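PDB 2GK3: putative cytoplasmic protein from Salmonella typhimurium, which is of unknown function but forms a hexamer and probably belongs to the class I glutamine amidotransferase-like family. Local coordinates for residues S129-E134 and Y139-L144; L121-G126 and E146-I151; L92-T97 and P105-S110. All coordinates share one frame; numbering follows the deposited sequence.

Contact 1: residues S129-E134 and Y139-L144; sequences SFMGIE and YKNTVL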
ATOM      1  N   SER E 129      -0.455   4.312  21.567  1.00 27.90           N
ATOM      2  CA  SER E 129      -0.413   5.052  22.815  1.00 27.93           C
ATOM      3  C   SER E 129       1.057   5.247  23.250  1.00 27.24           C
ATOM      4  O   SER E 129       1.953   4.521  22.795  1.00 25.57           O
ATOM      5  CB  SER E 129      -1.178   4.273  23.884  1.00 28.48           C
ATOM      6  OG  SER E 129      -2.583   4.322  23.680  1.00 29.29           O
ATOM      7  N   PHE E 130       1.276   6.231  24.130  1.00 27.08           N
ATOM      8  CA  PHE E 130       2.589   6.557  24.694  1.00 26.33           C
ATOM      9  C   PHE E 130       3.608   6.751  23.574  1.00 27.26           C
ATOM     10  O   PHE E 130       3.460   7.687  22.759  1.00 26.74           O
ATOM     11  CB  PHE E 130       2.992   5.532  25.769  1.00 25.85           C
ATOM     12  CG  PHE E 130       2.020   5.490  26.929  1.00 24.33           C
ATOM     13  CD1 PHE E 130       1.913   6.576  27.797  1.00 21.55           C
ATOM     14  CD2 PHE E 130       1.163   4.393  27.108  1.00 22.59           C
ATOM     15  CE1 PHE E 130       0.969   6.564  28.859  1.00 22.80           C
ATOM     16  CE2 PHE E 130       0.222   4.368  28.150  1.00 20.49           C
ATOM     17  CZ  PHE E 130       0.117   5.445  29.024  1.00 21.19           C
HETATM   18  N   MSE E 131       4.633   5.905  23.495  1.00 27.97           N
HETATM   19  CA  MSE E 131       5.464   5.935  22.281  1.00 29.01           C
HETATM   20  C   MSE E 131       4.947   4.913  21.288  1.00 28.79           C
HETATM   21  O   MSE E 131       4.774   5.222  20.120  1.00 29.35           O
HETATM   22  CB  MSE E 131       6.968   5.740  22.581  1.00 29.92           C
HETATM   23  CG  MSE E 131       7.585   6.911  23.293  1.00 30.29           C
HETATM   24 SE   MSE E 131       7.543   8.552  22.152  1.00 42.38          SE
HETATM   25  CE  MSE E 131       9.494   8.654  21.810  1.00 33.59           C
ATOM     26  N   GLY E 132       4.701   3.699  21.769  1.00 28.49           N
ATOM     27  CA  GLY E 132       4.100   2.641  20.977  1.00 28.03           C
ATOM     28  C   GLY E 132       4.977   2.026  19.908  1.00 28.27           C
ATOM     29  O   GLY E 132       6.208   2.187  19.905  1.00 28.57           O
ATOM     30  N   ILE E 133       4.334   1.314  18.990  1.00 28.47           N
ATOM     31  CA  ILE E 133       5.055   0.593  17.938  1.00 29.21           C
ATOM     32  C   ILE E 133       5.828   1.545  17.026  1.00 29.30           C
ATOM     33  O   ILE E 133       5.273   2.533  16.512  1.00 29.51           O
ATOM     34  CB  ILE E 133       4.151  -0.398  17.106  1.00 28.97           C
ATOM     35  CG1 ILE E 133       5.063  -1.338  16.281  1.00 28.89           C
ATOM     36  CG2 ILE E 133       3.099   0.374  16.268  1.00 27.72           C
ATOM     37  CD1 ILE E 133       4.412  -2.553  15.709  1.00 29.65           C
ATOM     38  N   GLU E 134       7.114   1.236  16.853  1.00 28.96           N
ATOM     39  CA  GLU E 134       8.057   2.111  16.159  1.00 29.31           C
ATOM     40  C   GLU E 134       8.066   3.572  16.668  1.00 28.59           C
ATOM     41  O   GLU E 134       8.513   4.466  15.961  1.00 28.75           O
ATOM     42  CB  GLU E 134       7.825   2.063  14.646  1.00 29.16           C
ATOM     43  CG  GLU E 134       8.016   0.680  13.985  1.00 30.55           C
ATOM     44  CD  GLU E 134       7.826   0.732  12.466  1.00 31.81           C
ATOM     45  OE1 GLU E 134       7.402  -0.301  11.874  1.00 33.27           O
ATOM     46  OE2 GLU E 134       8.086   1.819  11.857  1.00 35.24           O
ATOM     47  N   TYR E 139       4.109  10.524  21.854  1.00 24.94           N
ATOM     48  CA  TYR E 139       3.579  11.467  22.824  1.00 25.34           C
ATOM     49  C   TYR E 139       4.629  12.231  23.634  1.00 26.16           C
ATOM     50  O   TYR E 139       4.347  13.332  24.130  1.00 26.78           O
ATOM     51  CB  TYR E 139       2.568  10.777  23.744  1.00 24.86           C
ATOM     52  CG  TYR E 139       1.184  10.704  23.130  1.00 24.47           C
ATOM     53  CD1 TYR E 139       0.707   9.522  22.535  1.00 23.77           C
ATOM     54  CD2 TYR E 139       0.350  11.823  23.133  1.00 22.75           C
ATOM     55  CE1 TYR E 139      -0.584   9.462  21.981  1.00 22.53           C
ATOM     56  CE2 TYR E 139      -0.907  11.784  22.556  1.00 24.11           C
ATOM     57  CZ  TYR E 139      -1.377  10.610  21.987  1.00 23.62           C
ATOM     58  OH  TYR E 139      -2.651  10.626  21.428  1.00 24.76           O
ATOM     59  N   LYS E 140       5.838  11.667  23.737  1.00 26.37           N
ATOM     60  CA  LYS E 140       6.916  12.251  24.553  1.00 26.47           C
ATOM     61  C   LYS E 140       7.415  13.573  23.973  1.00 26.58           C
ATOM     62  O   LYS E 140       7.880  14.445  24.700  1.00 26.80           O
ATOM     63  CB  LYS E 140       8.074  11.276  24.679  1.00 25.53           C
ATOM     64  CG  LYS E 140       9.198  11.834  25.510  1.00 27.17           C
ATOM     65  CD  LYS E 140      10.282  10.822  25.797  1.00 27.58           C
ATOM     66  CE  LYS E 140      11.063  11.278  27.036  1.00 27.34           C
ATOM     67  NZ  LYS E 140      12.133  10.329  27.384  1.00 26.77           N
ATOM     68  N   ASN E 141       7.300  13.695  22.655  1.00 26.85           N
ATOM     69  CA  ASN E 141       7.745  14.842  21.912  1.00 27.27           C
ATOM     70  C   ASN E 141       6.603  15.820  21.635  1.00 27.57           C
ATOM     71  O   ASN E 141       6.671  16.628  20.708  1.00 28.54           O
ATOM     72  CB  ASN E 141       8.418  14.351  20.641  1.00 27.05           C
ATOM     73  CG  ASN E 141       9.653  13.507  20.947  1.00 28.19           C
ATOM     74  OD1 ASN E 141      10.482  13.899  21.778  1.00 28.94           O
ATOM     75  ND2 ASN E 141       9.769  12.335  20.310  1.00 26.78           N
ATOM     76  N   THR E 142       5.571  15.763  22.473  1.00 27.62           N
ATOM     77  CA  THR E 142       4.401  16.639  22.342  1.00 27.30           C
ATOM     78  C   THR E 142       4.152  17.383  23.636  1.00 28.15           C
ATOM     79  O   THR E 142       4.667  16.998  24.694  1.00 28.69           O
ATOM     80  CB  THR E 142       3.098  15.843  22.007  1.00 27.43           C
ATOM     81  OG1 THR E 142       2.679  15.095  23.156  1.00 25.10           O
ATOM     82  CG2 THR E 142       3.285  14.902  20.798  1.00 24.15           C
ATOM     83  N   VAL E 143       3.334  18.434  23.563  1.00 28.61           N
ATOM     84  CA  VAL E 143       2.999  19.252  24.744  1.00 28.00           C
ATOM     85  C   VAL E 143       2.177  18.500  25.800  1.00 28.51           C
ATOM     86  O   VAL E 143       1.898  19.030  26.888  1.00 28.59           O
ATOM     87  CB  VAL E 143       2.331  20.572  24.338  1.00 28.16           C
ATOM     88  CG1 VAL E 143       3.345  21.443  23.539  1.00 27.87           C
ATOM     89  CG2 VAL E 143       1.086  20.322  23.506  1.00 28.66           C
ATOM     90  N   LEU E 144       1.807  17.256  25.492  1.00 27.81           N
ATOM     91  CA  LEU E 144       1.045  16.440  26.432  1.00 27.39           C
ATOM     92  C   LEU E 144       1.926  15.638  27.416  1.00 27.04           C
ATOM     93  O   LEU E 144       1.447  15.209  28.458  1.00 26.90           O
ATOM     94  CB  LEU E 144       0.106  15.478  25.666  1.00 27.06           C
ATOM     95  CG  LEU E 144      -1.160  15.003  26.387  1.00 26.71           C
ATOM     96  CD1 LEU E 144      -2.104  16.195  26.711  1.00 28.84           C
ATOM     97  CD2 LEU E 144      -1.911  13.910  25.591  1.00 27.37           C
TER
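Tyr139 sets one ring edge against the backbone of Phe130: Tyr139 CD1 lies 3.3 Å from Phe130 O, which sits in the plane of the ring. The same carbonyl oxygen accepts the backbone hydrogen bond from Tyr139 N to Phe130 O (3.0 Å), nearly straight at the hydrogen although the donor is tilted 30° from the carbonyl plane. Phe130 directs its CB away from residues 139-144. At its far end the tyrosine is anchored by OH, hydrogen-bonded to Ile86 O.

Met131, modelled as selenomethionine, has a chain bent at chi2 (-64°), which brings SE and CE back to Lys140 and Asn141. It passes Lys140 at a slant, with Met131 SE 3.8 Å from Lys140 CB, and Asn141 at about a right angle, with Met131 CE 4.0 Å from Asn141 ND2. Only the root of the lysine takes part, since its extended chain carries NZ off to a salt bridge with Asp154 and a hydrogen bond with Met152 O. Asn141 ND2 is held by Asn138, and Asn141 also packs on Asp156 of a neighbouring subunit.

At the 3-10 segment 139-140, Tyr139 O is gripped twice from one face of its plane, by the backbone N and the hydroxyl of the same threonine; Thr142 OG1 lies 2.6 Å from Tyr139 O. Thr142 OG1 in turn accepts from Leu144 N at 3.3 Å, completing an ST turn in the loop between strands 120-124 and 150-151.

Contact 2: residues L121-G126 and E146-I151; sequences LLMIGG and EVLPVI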
ATOM      1  N   LEU E 121      -7.862  13.043  32.916  1.00 29.68           N
ATOM      2  CA  LEU E 121      -7.278  12.459  31.715  1.00 28.51           C
ATOM      3  C   LEU E 121      -6.792  11.051  32.020  1.00 28.95           C
ATOM      4  O   LEU E 121      -6.005  10.844  32.966  1.00 28.97           O
ATOM      5  CB  LEU E 121      -6.109  13.320  31.207  1.00 28.78           C
ATOM      6  CG  LEU E 121      -5.358  12.886  29.933  1.00 27.94           C
ATOM      7  CD1 LEU E 121      -6.337  12.772  28.790  1.00 26.77           C
ATOM      8  CD2 LEU E 121      -4.192  13.834  29.559  1.00 26.80           C
ATOM      9  N   LEU E 122      -7.272  10.085  31.238  1.00 27.93           N
ATOM     10  CA  LEU E 122      -6.752   8.733  31.313  1.00 27.58           C
ATOM     11  C   LEU E 122      -6.202   8.346  29.941  1.00 27.08           C
ATOM     12  O   LEU E 122      -6.876   8.520  28.927  1.00 26.65           O
ATOM     13  CB  LEU E 122      -7.827   7.733  31.781  1.00 27.81           C
ATOM     14  CG  LEU E 122      -7.572   6.235  31.481  1.00 29.36           C
ATOM     15  CD1 LEU E 122      -6.416   5.609  32.328  1.00 27.05           C
ATOM     16  CD2 LEU E 122      -8.868   5.413  31.611  1.00 27.10           C
HETATM   17  N   MSE E 123      -4.952   7.879  29.918  1.00 26.72           N
HETATM   18  CA  MSE E 123      -4.396   7.255  28.732  1.00 25.52           C
HETATM   19  C   MSE E 123      -4.313   5.749  28.964  1.00 26.43           C
HETATM   20  O   MSE E 123      -3.869   5.300  30.028  1.00 26.05           O
HETATM   21  CB  MSE E 123      -3.017   7.826  28.367  1.00 25.58           C
HETATM   22  CG  MSE E 123      -2.426   7.211  27.047  1.00 24.22           C
HETATM   23 SE   MSE E 123      -0.974   8.209  26.256  0.50 22.44          SE
HETATM   24  CE  MSE E 123      -1.959   9.670  25.397  1.00 23.17           C
ATOM     25  N   ILE E 124      -4.741   4.982  27.958  1.00 26.89           N
ATOM     26  CA  ILE E 124      -4.683   3.523  27.996  1.00 27.19           C
ATOM     27  C   ILE E 124      -3.633   3.067  26.996  1.00 28.25           C
ATOM     28  O   ILE E 124      -3.585   3.568  25.866  1.00 28.39           O
ATOM     29  CB  ILE E 124      -6.065   2.894  27.674  1.00 27.46           C
ATOM     30  CG1 ILE E 124      -7.094   3.294  28.743  1.00 25.67           C
ATOM     31  CG2 ILE E 124      -5.954   1.352  27.496  1.00 26.33           C
ATOM     32  CD1 ILE E 124      -8.551   2.819  28.448  1.00 27.08           C
ATOM     33  N   GLY E 125      -2.785   2.126  27.417  1.00 29.06           N
ATOM     34  CA  GLY E 125      -1.673   1.662  26.590  1.00 29.39           C
ATOM     35  C   GLY E 125      -2.026   0.891  25.337  1.00 29.85           C
ATOM     36  O   GLY E 125      -3.133   0.357  25.202  1.00 30.48           O
ATOM     37  N   GLY E 126      -1.065   0.815  24.419  1.00 29.65           N
ATOM     38  CA  GLY E 126      -1.253   0.150  23.130  1.00 28.83           C
ATOM     39  C   GLY E 126      -0.219   0.578  22.098  1.00 28.62           C
ATOM     40  O   GLY E 126       0.705   1.332  22.417  1.00 28.69           O
ATOM     41  N   GLU E 146       4.203  16.518  29.557  1.00 28.05           N
ATOM     42  CA  GLU E 146       4.210  17.126  30.905  1.00 28.82           C
ATOM     43  C   GLU E 146       2.932  16.933  31.706  1.00 29.28           C
ATOM     44  O   GLU E 146       2.936  17.127  32.924  1.00 29.85           O
ATOM     45  CB  GLU E 146       4.506  18.632  30.838  1.00 28.52           C
ATOM     46  CG  GLU E 146       5.943  18.972  30.509  1.00 30.57           C
ATOM     47  CD  GLU E 146       6.914  18.634  31.632  1.00 31.79           C
ATOM     48  OE1 GLU E 146       6.469  18.452  32.782  1.00 34.04           O
ATOM     49  OE2 GLU E 146       8.130  18.552  31.359  1.00 31.51           O
ATOM     50  N   VAL E 147       1.838  16.583  31.033  1.00 29.53           N
ATOM     51  CA  VAL E 147       0.560  16.383  31.720  1.00 29.32           C
ATOM     52  C   VAL E 147       0.502  14.981  32.334  1.00 29.18           C
ATOM     53  O   VAL E 147      -0.154  14.781  33.361  1.00 29.22           O
ATOM     54  CB  VAL E 147      -0.679  16.664  30.793  1.00 29.53           C
ATOM     55  CG1 VAL E 147      -1.993  16.357  31.499  1.00 29.84           C
ATOM     56  CG2 VAL E 147      -0.684  18.112  30.311  1.00 28.61           C
ATOM     57  N   LEU E 148       1.199  14.021  31.735  1.00 28.44           N
ATOM     58  CA  LEU E 148       1.044  12.610  32.153  1.00 28.45           C
ATOM     59  C   LEU E 148       1.865  12.296  33.399  1.00 28.49           C
ATOM     60  O   LEU E 148       2.914  12.904  33.608  1.00 28.06           O
ATOM     61  CB  LEU E 148       1.377  11.638  30.999  1.00 27.90           C
ATOM     62  CG  LEU E 148       0.636  11.902  29.674  1.00 27.82           C
ATOM     63  CD1 LEU E 148       1.192  11.006  28.585  1.00 25.63           C
ATOM     64  CD2 LEU E 148      -0.918  11.774  29.776  1.00 25.04           C
ATOM     65  N   PRO E 149       1.380  11.367  34.251  1.00 28.70           N
ATOM     66  CA  PRO E 149       2.120  11.067  35.477  1.00 28.76           C
ATOM     67  C   PRO E 149       3.252  10.039  35.284  1.00 29.16           C
ATOM     68  O   PRO E 149       3.745   9.457  36.260  1.00 29.34           O
ATOM     69  CB  PRO E 149       1.030  10.518  36.393  1.00 28.23           C
ATOM     70  CG  PRO E 149       0.116   9.823  35.479  1.00 27.97           C
ATOM     71  CD  PRO E 149       0.132  10.589  34.178  1.00 28.36           C
ATOM     72  N   VAL E 150       3.638   9.806  34.032  1.00 29.87           N
ATOM     73  CA  VAL E 150       4.760   8.916  33.705  1.00 29.71           C
ATOM     74  C   VAL E 150       5.739   9.614  32.759  1.00 29.74           C
ATOM     75  O   VAL E 150       5.386  10.583  32.071  1.00 29.92           O
ATOM     76  CB  VAL E 150       4.290   7.551  33.093  1.00 30.38           C
ATOM     77  CG1 VAL E 150       3.407   6.787  34.070  1.00 30.28           C
ATOM     78  CG2 VAL E 150       3.589   7.733  31.721  1.00 29.49           C
ATOM     79  N   ILE E 151       6.974   9.124  32.721  1.00 29.33           N
ATOM     80  CA  ILE E 151       7.969   9.616  31.753  1.00 28.39           C
ATOM     81  C   ILE E 151       8.157   8.478  30.771  1.00 27.78           C
ATOM     82  O   ILE E 151       8.318   7.334  31.178  1.00 28.42           O
ATOM     83  CB  ILE E 151       9.291  10.015  32.458  1.00 28.44           C
ATOM     84  CG1 ILE E 151       9.079  11.294  33.279  1.00 29.17           C
ATOM     85  CG2 ILE E 151      10.431  10.223  31.448  1.00 27.17           C
ATOM     86  CD1 ILE E 151      10.062  11.433  34.432  1.00 31.59           C
TER
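Leu148 O, the carbonyl of a residue whose side chain meets both Leu121 and Met123, accepts a hydrogen bond from Arg195 NE. This polar anchor lies outside the contact; between residues 121-126 and 146-151 themselves only hydrocarbon and selenium meet.

Leu121 and Met123 project from the same face of strand 120-124 toward the loop that leads into strand 150-151. In Leu121 one methyl does the touching. Leu121 CD2 sits between two neighbours, 3.9 Å from Val147 CG1 and likewise 3.9 Å from Leu148 CD2. The first of these side chains crosses Leu121 at about a right angle, the second more obliquely. Val147 uses the branch that stands anti to its backbone N (chi1 176°).

Leu148 leaves its backbone at an angle to the strand, but its fork turns inward and divides its methyls between two partners. While Leu148 CD2 goes to Leu121, Leu148 CD1 lies 4.2 Å from Met123 SE, the residue being a selenomethionine in this crystal. In Met123, chi1 -177° and chi2 163° extend the chain and carry SE out from the strand to the level of Leu148.

Behind these side chains the strand is held on both flanks by backbone hydrogen bonds: Leu121 and Met123 pair with strand 218-223, and Leu122 with strand 80-84. It is thus an inner parallel strand, as expected in the central sheet of a glutaminase-like α/β domain. With four buried residues and no hydrogen bond across, the loop is fitted to the sheet face by methyl and selenium packing, and its cohesion should be hydrophobic and dispersive, with little directional preference.

Contact 3: residues L92-T97 and P105-S110; sequences LLQNET and PNALES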
ATOM      1  N   LEU E  92      -2.691  16.521  16.431  1.00 28.27           N
ATOM      2  CA  LEU E  92      -1.901  17.635  15.944  1.00 27.73           C
ATOM      3  C   LEU E  92      -2.122  17.970  14.469  1.00 27.82           C
ATOM      4  O   LEU E  92      -2.035  19.145  14.087  1.00 28.04           O
ATOM      5  CB  LEU E  92      -0.410  17.368  16.198  1.00 27.48           C
ATOM      6  CG  LEU E  92       0.042  17.527  17.659  1.00 27.74           C
ATOM      7  CD1 LEU E  92       1.359  16.820  17.971  1.00 23.30           C
ATOM      8  CD2 LEU E  92       0.104  19.012  18.045  1.00 27.35           C
ATOM      9  N   LEU E  93      -2.380  16.942  13.657  1.00 27.45           N
ATOM     10  CA  LEU E  93      -2.416  17.042  12.194  1.00 27.01           C
ATOM     11  C   LEU E  93      -3.793  16.680  11.648  1.00 27.45           C
ATOM     12  O   LEU E  93      -3.923  15.812  10.762  1.00 26.91           O
ATOM     13  CB  LEU E  93      -1.350  16.128  11.563  1.00 26.68           C
ATOM     14  CG  LEU E  93       0.095  16.304  12.036  1.00 26.11           C
ATOM     15  CD1 LEU E  93       1.007  15.257  11.415  1.00 25.62           C
ATOM     16  CD2 LEU E  93       0.570  17.724  11.711  1.00 25.63           C
ATOM     17  N   GLN E  94      -4.815  17.341  12.193  1.00 27.92           N
ATOM     18  CA  GLN E  94      -6.171  17.260  11.667  1.00 28.68           C
ATOM     19  C   GLN E  94      -6.191  17.686  10.183  1.00 29.16           C
ATOM     20  O   GLN E  94      -5.296  18.391   9.699  1.00 29.49           O
ATOM     21  CB  GLN E  94      -7.121  18.120  12.496  1.00 28.53           C
ATOM     22  CG  GLN E  94      -7.258  17.686  13.953  1.00 28.73           C
ATOM     23  CD  GLN E  94      -7.895  18.767  14.853  1.00 29.05           C
ATOM     24  OE1 GLN E  94      -8.841  19.452  14.449  1.00 31.69           O
ATOM     25  NE2 GLN E  94      -7.386  18.908  16.069  1.00 24.67           N
ATOM     26  N   ASN E  95      -7.196  17.208   9.467  1.00 30.06           N
ATOM     27  CA  ASN E  95      -7.345  17.401   8.030  1.00 30.85           C
ATOM     28  C   ASN E  95      -7.235  18.855   7.530  1.00 31.50           C
ATOM     29  O   ASN E  95      -6.604  19.109   6.503  1.00 31.68           O
ATOM     30  CB  ASN E  95      -8.659  16.745   7.582  1.00 31.06           C
ATOM     31  CG  ASN E  95      -8.567  15.248   7.557  1.00 32.15           C
ATOM     32  OD1 ASN E  95      -7.534  14.674   7.926  1.00 33.97           O
ATOM     33  ND2 ASN E  95      -9.626  14.595   7.101  1.00 32.11           N
ATOM     34  N   GLU E  96      -7.821  19.797   8.268  1.00 32.31           N
ATOM     35  CA  GLU E  96      -7.736  21.223   7.926  1.00 34.48           C
ATOM     36  C   GLU E  96      -6.304  21.766   8.049  1.00 33.98           C
ATOM     37  O   GLU E  96      -5.899  22.663   7.310  1.00 34.29           O
ATOM     38  CB  GLU E  96      -8.701  22.055   8.780  1.00 34.10           C
ATOM     39  CG  GLU E  96     -10.152  22.007   8.328  1.00 36.54           C
ATOM     40  CD  GLU E  96     -11.101  22.658   9.344  1.00 38.63           C
ATOM     41  OE1 GLU E  96     -11.011  23.893   9.563  1.00 43.58           O
ATOM     42  OE2 GLU E  96     -11.937  21.928   9.937  1.00 43.28           O
ATOM     43  N   THR E  97      -5.540  21.205   8.977  1.00 33.28           N
ATOM     44  CA  THR E  97      -4.147  21.568   9.140  1.00 32.26           C
ATOM     45  C   THR E  97      -3.296  20.982   8.024  1.00 32.03           C
ATOM     46  O   THR E  97      -2.541  21.694   7.365  1.00 31.61           O
ATOM     47  CB  THR E  97      -3.621  21.059  10.512  1.00 32.23           C
ATOM     48  OG1 THR E  97      -4.307  21.743  11.562  1.00 31.19           O
ATOM     49  CG2 THR E  97      -2.115  21.246  10.650  1.00 31.51           C
ATOM     50  N   PRO E 105      -6.869  25.584  16.220  1.00 34.82           N
ATOM     51  CA  PRO E 105      -6.381  25.458  17.595  1.00 33.51           C
ATOM     52  C   PRO E 105      -5.742  24.087  17.844  1.00 31.94           C
ATOM     53  O   PRO E 105      -6.155  23.094  17.249  1.00 31.61           O
ATOM     54  CB  PRO E 105      -7.648  25.641  18.451  1.00 33.28           C
ATOM     55  CG  PRO E 105      -8.697  26.139  17.506  1.00 34.51           C
ATOM     56  CD  PRO E 105      -8.340  25.589  16.164  1.00 34.63           C
ATOM     57  N   ASN E 106      -4.730  24.057  18.708  1.00 31.06           N
ATOM     58  CA  ASN E 106      -3.948  22.854  18.989  1.00 29.68           C
ATOM     59  C   ASN E 106      -4.689  21.923  19.951  1.00 29.39           C
ATOM     60  O   ASN E 106      -4.916  22.266  21.112  1.00 29.19           O
ATOM     61  CB  ASN E 106      -2.585  23.271  19.541  1.00 29.55           C
ATOM     62  CG  ASN E 106      -1.619  22.110  19.695  1.00 29.17           C
ATOM     63  OD1 ASN E 106      -1.979  21.044  20.197  1.00 31.31           O
ATOM     64  ND2 ASN E 106      -0.379  22.325  19.291  1.00 27.20           N
ATOM     65  N   ALA E 107      -5.073  20.739  19.463  1.00 29.33           N
ATOM     66  CA  ALA E 107      -5.969  19.835  20.226  1.00 28.54           C
ATOM     67  C   ALA E 107      -5.326  19.385  21.524  1.00 28.89           C
ATOM     68  O   ALA E 107      -5.995  19.162  22.538  1.00 28.95           O
ATOM     69  CB  ALA E 107      -6.378  18.644  19.388  1.00 27.33           C
ATOM     70  N   LEU E 108      -4.005  19.256  21.492  1.00 29.86           N
ATOM     71  CA  LEU E 108      -3.278  18.779  22.671  1.00 29.69           C
ATOM     72  C   LEU E 108      -3.125  19.917  23.696  1.00 29.79           C
ATOM     73  O   LEU E 108      -3.168  19.660  24.916  1.00 29.44           O
ATOM     74  CB  LEU E 108      -1.942  18.153  22.269  1.00 29.46           C
ATOM     75  CG  LEU E 108      -1.953  16.853  21.431  1.00 30.02           C
ATOM     76  CD1 LEU E 108      -0.515  16.362  21.241  1.00 29.39           C
ATOM     77  CD2 LEU E 108      -2.789  15.741  22.094  1.00 27.69           C
ATOM     78  N   GLU E 109      -2.971  21.157  23.209  1.00 29.79           N
ATOM     79  CA  GLU E 109      -3.077  22.332  24.096  1.00 30.97           C
ATOM     80  C   GLU E 109      -4.460  22.386  24.763  1.00 31.05           C
ATOM     81  O   GLU E 109      -4.551  22.558  25.972  1.00 31.27           O
ATOM     82  CB  GLU E 109      -2.748  23.648  23.396  1.00 30.84           C
ATOM     83  CG  GLU E 109      -1.313  23.748  22.871  1.00 32.52           C
ATOM     84  CD  GLU E 109      -0.236  24.016  23.942  1.00 35.17           C
ATOM     85  OE1 GLU E 109      -0.543  24.163  25.136  1.00 35.27           O
ATOM     86  OE2 GLU E 109       0.956  24.083  23.579  1.00 37.59           O
ATOM     87  N   SER E 110      -5.520  22.159  23.981  1.00 31.49           N
ATOM     88  CA  SER E 110      -6.904  22.189  24.493  1.00 31.47           C
ATOM     89  C   SER E 110      -7.062  21.187  25.612  1.00 31.43           C
ATOM     90  O   SER E 110      -7.556  21.526  26.696  1.00 31.39           O
ATOM     91  CB  SER E 110      -7.913  21.878  23.381  1.00 30.78           C
ATOM     92  OG  SER E 110      -7.864  22.870  22.371  1.00 31.77           O
TER
HETATM   93  O   HOH W   1      -8.080  21.375  17.820  1.00 29.97           O
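Leu92, the last residue of helix 88-92, and Ala107, the first of helix 107-116, bring the two backbones nearest, with their CA atoms 6.3 Å apart. The leucine spreads its methyls over the start of the second helix: Leu92 CD1 meets Leu108 CD1 at 3.8 Å, the two side chains crossing at about a right angle, and Leu92 CD2 lies 3.6 Å from Asn106 ND2 and as far from Asn106 OD1, equally close to both ends of the amide.

Asn106 is the N-cap of helix 107-116. Its OD1 accepts from Leu108 N at 3.0 Å, in the carbonyl plane, and from Glu109 N, 3.2 Å away and 52° above that plane. With CG anti to the backbone N (chi1 -172°), the amide folds back over the first helical turn, while ND2 is hydrogen-bonded to Glu163 of a neighbouring subunit, whose Pro162 also packs on Leu92.

Gln94, itself an N-cap residue, extends its chain so that NE2 comes to 3.5 Å from Ala107 CB. This nitrogen donates to Phe91 O and to a water 3.1 Å from Gln94 NE2, and the water donates onward to Pro105 O at 2.6 Å.

Contacts 1 and 2 adjoin, their centres about 9 Å apart, and the loop pairing of contact 1 falls within the chain connection that contact 2 spans. Met123 joins them: Met123 CE packs on Tyr139 CZ at 3.6 Å and Met123 SE on Phe130 CE1 at 3.6 Å. Ser129 OG is 2.5 Å from Ile124 O, a probable hydrogen bond. Contact 3 comes earlier in the chain, its centre about 16 Å from that of contact 1, and Thr142 reaches it, with Thr142 CB 3.7 Å from Leu108 CD1. Contacts 2 and 3 do not touch (nearest atoms about 6 Å apart), although helix 107-116 is followed in the chain by strand 120-124.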